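Side-chain contacts in glucokinase (Thermus thermophilus, PDB 3VOV), which catalyses phosphoryl transfer to hexose sugars, probably from ATP to glucose, as a zinc-binding hexokinase of the ROK family: residues G16-K21 against G285-A290; R22-V27 against A54-E59. All blocks are in the same frame, centred on the assembly; numbering follows the deposited sequence.

In the fold
Interactions 1 and 2 lie about 9 Å apart between centres, on the edge of the N-terminal lobe and away from the annotated zinc site. V17 joins them. It sits between G16 and F18, which meet helix 284-299 in interaction 1, but its own side chain points away from that helix. V17 CG2 instead packs on A54 CB of interaction 2 at 3.6 Å. The backbone continues the link: V17 O lies 2.7 Å from L24 N, a probable hydrogen bond. Its other probable bond runs from V17 N to S25 OG, 3.2 Å. Strand 12-18 thus has helix 284-299 against one side and the end of helix 36-54 against the other.

Interaction 1 (G16-K21 against G285-A290); sequences GVFDGK and GLLGAA
F18 has CG anti to the backbone N (chi1 176°), and this carries its ring to the flank of helix 284-299. L287 has CG anti to its carbonyl carbon instead (chi1 -69°), which lets CD2 reach the ring. The two side chains cross at about a right angle, with F18 CE1 4.0 Å from L287 CD2. The closest approach is at the base of the side chain. The methyl A290 CB sits 3.4 Å from F18 CB and 3.5 Å from F18 CG, at the root of the ring. The ring meets both partners obliquely. L286 serves G16: its CD1 lies 3.9 Å from G16 N. A CB at G16 would point toward this leucine, and its absence leaves the backbone itself as the contact surface. Beyond F18 the chain turns back. G20 N sits 3.2 Å above one face of the F18 ring, offset toward its rim. D19 OD1 accepts from K21 N at 2.8 Å, an Asx turn, and also from R22 N. L118 of helix 107-118 and V3 of the neighbouring strand also touch the F18 side chain. With an alanine here the touch of CB on A290 would stay, but L287 CD2 would probably lose its partner and G20 N the ring face beneath it. Every residue that touches is buried. The strand and helix axes approach to 9.1 Å and cross at -52°. This is helix-on-sheet packing in the actin-like ATPase fold: the C-terminal helix follows the last strand of the second sheet and lies on the first.

Interaction 2 (R22-V27 against A54-E59); sequences RLLSKV and AGVRGE
S25 OG is gripped by a helix and a strand while it rests against A54. It donates to A50 O, in the last turns of helix 36-54, and accepts from V17 N of strand 12-18. The hydroxyl is placed between the backbone N and the carbonyl carbon of S25 (chi1 57°). There it lies 3.7 Å from A54 CB, a packing contact. S25 CB also comes 3.9 Å from A54 CB. The A54 methyl therefore sits against the whole short side chain of the serine. On its other contact A54 CB meets L24 CB at 3.8 Å, so one methyl touches two consecutive residues of the loop. L24 turns CG anti to its carbonyl carbon (chi1 -51°), and its branch runs on past A54 toward V56. The end of that branch, CD1, lies 4.1 Å from V56 CG2, and the two side chains cross obliquely. This outer part is partly exposed. K2, D19 and V17 add further contacts to L24, and V17 also touches A54. Between A54 and V56 the helix stops. G55 has positive phi (75°), the chain leaves its helical path there, and V56 follows beside L24. Beyond the turn, G58 N bonds to E51 OE2 and so ties the departing chain back to the helix. The contact joins the loop between strands 12-18 and 27-30 to the C-terminal end of helix 36-54. Its direct touches are all van der Waals contacts, which do little to fix orientation. The orientation is probably set by the buried serine hydroxyl, whose two bonds fasten the loop to both helix and strand.

Interaction 1 (G16-K21 against G285-A290)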
ATOM      1  N   GLY B  16     -22.055  -0.190  40.043  1.00 18.77           N
ATOM      2  CA  GLY B  16     -22.910  -1.276  40.508  1.00 19.83           C
ATOM      3  C   GLY B  16     -22.125  -2.260  41.301  1.00 20.35           C
ATOM      4  O   GLY B  16     -20.935  -2.445  41.029  1.00 19.63           O
ATOM      5  N   VAL B  17     -22.780  -2.853  42.308  1.00 19.91           N
ATOM      6  CA  VAL B  17     -22.257  -4.020  43.024  1.00 19.87           C
ATOM      7  C   VAL B  17     -22.362  -5.202  42.076  1.00 20.06           C
ATOM      8  O   VAL B  17     -23.275  -5.243  41.248  1.00 20.84           O
ATOM      9  CB  VAL B  17     -23.023  -4.289  44.368  1.00 19.92           C
ATOM     10  CG1 VAL B  17     -22.529  -5.550  45.051  1.00 20.21           C
ATOM     11  CG2 VAL B  17     -22.868  -3.083  45.337  1.00 20.08           C
ATOM     12  N   PHE B  18     -21.393  -6.101  42.133  1.00 18.62           N
ATOM     13  CA  PHE B  18     -21.277  -7.157  41.161  1.00 19.43           C
ATOM     14  C   PHE B  18     -20.913  -8.383  41.949  1.00 20.42           C
ATOM     15  O   PHE B  18     -20.073  -8.294  42.831  1.00 20.78           O
ATOM     16  CB  PHE B  18     -20.132  -6.834  40.194  1.00 17.60           C
ATOM     17  CG  PHE B  18     -19.840  -7.905  39.186  1.00 18.09           C
ATOM     18  CD1 PHE B  18     -20.734  -8.158  38.144  1.00 14.62           C
ATOM     19  CD2 PHE B  18     -18.657  -8.649  39.261  1.00 17.16           C
ATOM     20  CE1 PHE B  18     -20.458  -9.137  37.208  1.00 16.87           C
ATOM     21  CE2 PHE B  18     -18.349  -9.583  38.332  1.00 18.37           C
ATOM     22  CZ  PHE B  18     -19.271  -9.862  37.276  1.00 16.31           C
ATOM     23  N   ASP B  19     -21.479  -9.536  41.596  1.00 20.58           N
ATOM     24  CA  ASP B  19     -21.233 -10.741  42.401  1.00 21.61           C
ATOM     25  C   ASP B  19     -20.358 -11.794  41.735  1.00 22.13           C
ATOM     26  O   ASP B  19     -20.199 -12.921  42.270  1.00 23.68           O
ATOM     27  CB  ASP B  19     -22.554 -11.354  42.839  1.00 22.71           C
ATOM     28  CG  ASP B  19     -23.341 -11.945  41.673  1.00 24.09           C
ATOM     29  OD1 ASP B  19     -22.803 -12.065  40.536  1.00 21.45           O
ATOM     30  OD2 ASP B  19     -24.512 -12.297  41.904  1.00 24.11           O
ATOM     31  N   GLY B  20     -19.753 -11.426  40.602  1.00 21.02           N
ATOM     32  CA  GLY B  20     -18.900 -12.339  39.851  1.00 21.13           C
ATOM     33  C   GLY B  20     -19.598 -12.752  38.570  1.00 23.17           C
ATOM     34  O   GLY B  20     -18.923 -13.137  37.595  1.00 22.61           O
ATOM     35  N   LYS B  21     -20.932 -12.603  38.538  1.00 22.43           N
ATOM     36  CA  LYS B  21     -21.736 -12.951  37.342  1.00 23.22           C
ATOM     37  C   LYS B  21     -22.738 -11.875  36.992  1.00 21.51           C
ATOM     38  O   LYS B  21     -22.977 -11.647  35.830  1.00 23.06           O
ATOM     39  CB  LYS B  21     -22.503 -14.290  37.531  1.00 23.37           C
ATOM     40  CG  LYS B  21     -21.627 -15.580  37.441  1.00 30.99           C
ATOM     41  CD  LYS B  21     -20.677 -15.560  36.189  1.00 37.93           C
ATOM     42  CE  LYS B  21     -20.261 -16.959  35.664  1.00 41.93           C
ATOM     43  NZ  LYS B  21     -19.193 -16.778  34.584  1.00 44.02           N
ATOM     44  N   GLY B 285     -18.648  -2.006  29.719  1.00 17.60           N
ATOM     45  CA  GLY B 285     -17.550  -1.325  30.443  1.00 17.17           C
ATOM     46  C   GLY B 285     -17.694  -1.446  31.970  1.00 16.72           C
ATOM     47  O   GLY B 285     -16.705  -1.667  32.665  1.00 15.56           O
ATOM     48  N   LEU B 286     -18.926  -1.246  32.479  1.00 17.05           N
ATOM     49  CA  LEU B 286     -19.233  -1.407  33.904  1.00 17.05           C
ATOM     50  C   LEU B 286     -18.963  -2.837  34.333  1.00 16.98           C
ATOM     51  O   LEU B 286     -18.281  -3.063  35.343  1.00 18.01           O
ATOM     52  CB  LEU B 286     -20.702  -1.004  34.230  1.00 17.18           C
ATOM     53  CG  LEU B 286     -21.127  -1.190  35.696  1.00 18.58           C
ATOM     54  CD1 LEU B 286     -20.224  -0.461  36.634  1.00 17.10           C
ATOM     55  CD2 LEU B 286     -22.617  -0.778  35.967  1.00 18.94           C
ATOM     56  N   LEU B 287     -19.504  -3.802  33.591  1.00 16.73           N
ATOM     57  CA  LEU B 287     -19.250  -5.229  33.877  1.00 17.40           C
ATOM     58  C   LEU B 287     -17.753  -5.562  33.902  1.00 16.09           C
ATOM     59  O   LEU B 287     -17.273  -6.221  34.826  1.00 14.66           O
ATOM     60  CB  LEU B 287     -19.989  -6.127  32.861  1.00 16.93           C
ATOM     61  CG  LEU B 287     -21.513  -6.108  33.020  1.00 19.04           C
ATOM     62  CD1 LEU B 287     -22.240  -6.785  31.827  1.00 20.16           C
ATOM     63  CD2 LEU B 287     -21.924  -6.790  34.358  1.00 19.04           C
ATOM     64  N   GLY B 288     -16.993  -5.059  32.914  1.00 14.65           N
ATOM     65  CA  GLY B 288     -15.540  -5.381  32.882  1.00 14.20           C
ATOM     66  C   GLY B 288     -14.778  -4.665  33.993  1.00 13.92           C
ATOM     67  O   GLY B 288     -13.753  -5.150  34.453  1.00 13.98           O
ATOM     68  N   ALA B 289     -15.226  -3.479  34.385  1.00 14.91           N
ATOM     69  CA  ALA B 289     -14.586  -2.785  35.535  1.00 16.04           C
ATOM     70  C   ALA B 289     -14.837  -3.597  36.813  1.00 16.54           C
ATOM     71  O   ALA B 289     -13.950  -3.795  37.645  1.00 18.04           O
ATOM     72  CB  ALA B 289     -15.153  -1.385  35.685  1.00 16.97           C
ATOM     73  N   ALA B 290     -16.044  -4.092  36.953  1.00 17.33           N
ATOM     74  CA  ALA B 290     -16.334  -4.930  38.102  1.00 17.54           C
ATOM     75  C   ALA B 290     -15.532  -6.220  38.043  1.00 18.01           C
ATOM     76  O   ALA B 290     -14.960  -6.633  39.034  1.00 18.29           O
ATOM     77  CB  ALA B 290     -17.849  -5.208  38.203  1.00 16.72           C
TER

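Interaction 2 (R22-V27 against A54-E59)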
ATOM      1  N   ARG B  22     -23.339 -11.239  37.994  1.00 20.19           N
ATOM      2  CA  ARG B  22     -24.431 -10.285  37.782  1.00 19.21           C
ATOM      3  C   ARG B  22     -24.254  -9.036  38.568  1.00 19.01           C
ATOM      4  O   ARG B  22     -23.683  -9.057  39.663  1.00 18.40           O
ATOM      5  CB  ARG B  22     -25.814 -10.876  38.196  1.00 18.31           C
ATOM      6  CG  ARG B  22     -26.247 -12.066  37.369  1.00 19.47           C
ATOM      7  CD  ARG B  22     -27.670 -12.482  37.724  1.00 22.58           C
ATOM      8  NE  ARG B  22     -28.148 -13.477  36.788  1.00 23.18           N
ATOM      9  CZ  ARG B  22     -27.912 -14.775  36.889  1.00 22.68           C
ATOM     10  NH1 ARG B  22     -27.219 -15.246  37.922  1.00 22.92           N
ATOM     11  NH2 ARG B  22     -28.431 -15.603  35.983  1.00 26.65           N
ATOM     12  N   LEU B  23     -24.761  -7.933  38.009  1.00 19.79           N
ATOM     13  CA  LEU B  23     -24.895  -6.713  38.789  1.00 21.32           C
ATOM     14  C   LEU B  23     -25.973  -6.913  39.864  1.00 23.24           C
ATOM     15  O   LEU B  23     -27.024  -7.479  39.563  1.00 23.36           O
ATOM     16  CB  LEU B  23     -25.311  -5.577  37.872  1.00 20.54           C
ATOM     17  CG  LEU B  23     -24.221  -5.095  36.869  1.00 23.21           C
ATOM     18  CD1 LEU B  23     -24.779  -4.044  35.860  1.00 24.94           C
ATOM     19  CD2 LEU B  23     -23.014  -4.576  37.654  1.00 19.97           C
ATOM     20  N   LEU B  24     -25.730  -6.445  41.094  1.00 24.20           N
ATOM     21  CA  LEU B  24     -26.792  -6.435  42.115  1.00 26.09           C
ATOM     22  C   LEU B  24     -27.449  -5.086  42.244  1.00 27.05           C
ATOM     23  O   LEU B  24     -28.467  -4.970  42.935  1.00 28.76           O
ATOM     24  CB  LEU B  24     -26.305  -6.937  43.490  1.00 25.43           C
ATOM     25  CG  LEU B  24     -25.574  -8.286  43.446  1.00 27.53           C
ATOM     26  CD1 LEU B  24     -24.996  -8.690  44.805  1.00 28.15           C
ATOM     27  CD2 LEU B  24     -26.437  -9.396  42.879  1.00 27.90           C
ATOM     28  N   SER B  25     -26.868  -4.070  41.592  1.00 26.47           N
ATOM     29  CA  SER B  25     -27.397  -2.724  41.534  1.00 26.04           C
ATOM     30  C   SER B  25     -26.843  -2.013  40.318  1.00 26.08           C
ATOM     31  O   SER B  25     -25.863  -2.462  39.720  1.00 24.70           O
ATOM     32  CB  SER B  25     -27.078  -1.913  42.816  1.00 26.07           C
ATOM     33  OG  SER B  25     -25.673  -1.841  43.090  1.00 25.84           O
ATOM     34  N   LYS B  26     -27.486  -0.914  39.938  1.00 26.66           N
ATOM     35  CA  LYS B  26     -27.010  -0.083  38.838  1.00 27.55           C
ATOM     36  C   LYS B  26     -27.381   1.397  38.994  1.00 28.28           C
ATOM     37  O   LYS B  26     -28.555   1.754  38.957  1.00 28.38           O
ATOM     38  CB  LYS B  26     -27.489  -0.590  37.472  1.00 28.17           C
ATOM     39  CG  LYS B  26     -26.861   0.228  36.369  1.00 30.54           C
ATOM     40  CD  LYS B  26     -26.881  -0.415  35.021  1.00 35.24           C
ATOM     41  CE  LYS B  26     -26.260   0.538  33.996  1.00 34.05           C
ATOM     42  NZ  LYS B  26     -26.613   0.078  32.640  1.00 38.13           N
ATOM     43  N   VAL B  27     -26.363   2.259  39.092  1.00 27.46           N
ATOM     44  CA  VAL B  27     -26.575   3.679  39.413  1.00 26.12           C
ATOM     45  C   VAL B  27     -25.939   4.435  38.307  1.00 26.51           C
ATOM     46  O   VAL B  27     -24.837   4.099  37.854  1.00 26.74           O
ATOM     47  CB  VAL B  27     -25.946   4.025  40.783  1.00 26.12           C
ATOM     48  CG1 VAL B  27     -25.776   5.578  40.998  1.00 25.55           C
ATOM     49  CG2 VAL B  27     -26.776   3.393  41.893  1.00 25.58           C
ATOM     50  N   ALA B  54     -27.793  -2.238  46.595  1.00 35.61           N
ATOM     51  CA  ALA B  54     -27.634  -3.680  46.575  1.00 36.02           C
ATOM     52  C   ALA B  54     -27.781  -4.278  47.973  1.00 36.78           C
ATOM     53  O   ALA B  54     -27.963  -5.492  48.113  1.00 36.75           O
ATOM     54  CB  ALA B  54     -26.285  -4.075  45.982  1.00 35.07           C
ATOM     55  N   GLY B  55     -27.634  -3.437  48.999  1.00 36.91           N
ATOM     56  CA  GLY B  55     -27.721  -3.885  50.354  1.00 37.34           C
ATOM     57  C   GLY B  55     -26.478  -4.636  50.721  1.00 38.49           C
ATOM     58  O   GLY B  55     -26.440  -5.342  51.731  1.00 39.30           O
ATOM     59  N   VAL B  56     -25.436  -4.488  49.910  1.00 37.83           N
ATOM     60  CA  VAL B  56     -24.190  -5.186  50.184  1.00 37.87           C
ATOM     61  C   VAL B  56     -23.071  -4.236  49.855  1.00 37.06           C
ATOM     62  O   VAL B  56     -23.196  -3.427  48.936  1.00 36.43           O
ATOM     63  CB  VAL B  56     -23.956  -6.413  49.258  1.00 38.00           C
ATOM     64  CG1 VAL B  56     -23.641  -7.621  50.091  1.00 39.92           C
ATOM     65  CG2 VAL B  56     -25.150  -6.673  48.393  1.00 40.18           C
ATOM     66  N   ARG B  57     -21.977  -4.416  50.568  1.00 35.87           N
ATOM     67  CA  ARG B  57     -20.748  -3.676  50.429  1.00 36.29           C
ATOM     68  C   ARG B  57     -19.750  -4.468  49.572  1.00 35.10           C
ATOM     69  O   ARG B  57     -19.631  -5.680  49.719  1.00 34.75           O
ATOM     70  CB  ARG B  57     -20.194  -3.532  51.836  1.00 36.95           C
ATOM     71  CG  ARG B  57     -19.026  -2.581  52.039  1.00 40.42           C
ATOM     72  CD  ARG B  57     -18.625  -2.522  53.547  1.00 44.25           C
ATOM     73  NE  ARG B  57     -17.286  -1.962  53.733  1.00 45.36           N
ATOM     74  CZ  ARG B  57     -17.021  -0.663  53.736  1.00 46.33           C
ATOM     75  NH1 ARG B  57     -18.003   0.223  53.590  1.00 46.78           N
ATOM     76  NH2 ARG B  57     -15.773  -0.248  53.904  1.00 48.99           N
ATOM     77  N   GLY B  58     -19.017  -3.808  48.676  1.00 33.72           N
ATOM     78  CA  GLY B  58     -18.019  -4.541  47.912  1.00 31.23           C
ATOM     79  C   GLY B  58     -16.706  -4.607  48.669  1.00 30.95           C
ATOM     80  O   GLY B  58     -16.393  -3.705  49.469  1.00 31.38           O
ATOM     81  N   GLU B  59     -15.921  -5.648  48.441  1.00 29.06           N
ATOM     82  CA  GLU B  59     -14.584  -5.634  49.026  1.00 29.22           C
ATOM     83  C   GLU B  59     -13.451  -5.007  48.215  1.00 27.09           C
ATOM     84  O   GLU B  59     -12.322  -4.888  48.706  1.00 26.61           O
ATOM     85  CB  GLU B  59     -14.163  -6.978  49.607  1.00 31.19           C
ATOM     86  CG  GLU B  59     -14.448  -8.218  48.856  1.00 35.50           C
ATOM     87  CD  GLU B  59     -14.222  -9.411  49.771  1.00 42.45           C
ATOM     88  OE1 GLU B  59     -15.092  -9.677  50.626  1.00 45.55           O
ATOM     89  OE2 GLU B  59     -13.171 -10.074  49.644  1.00 45.07           O
TER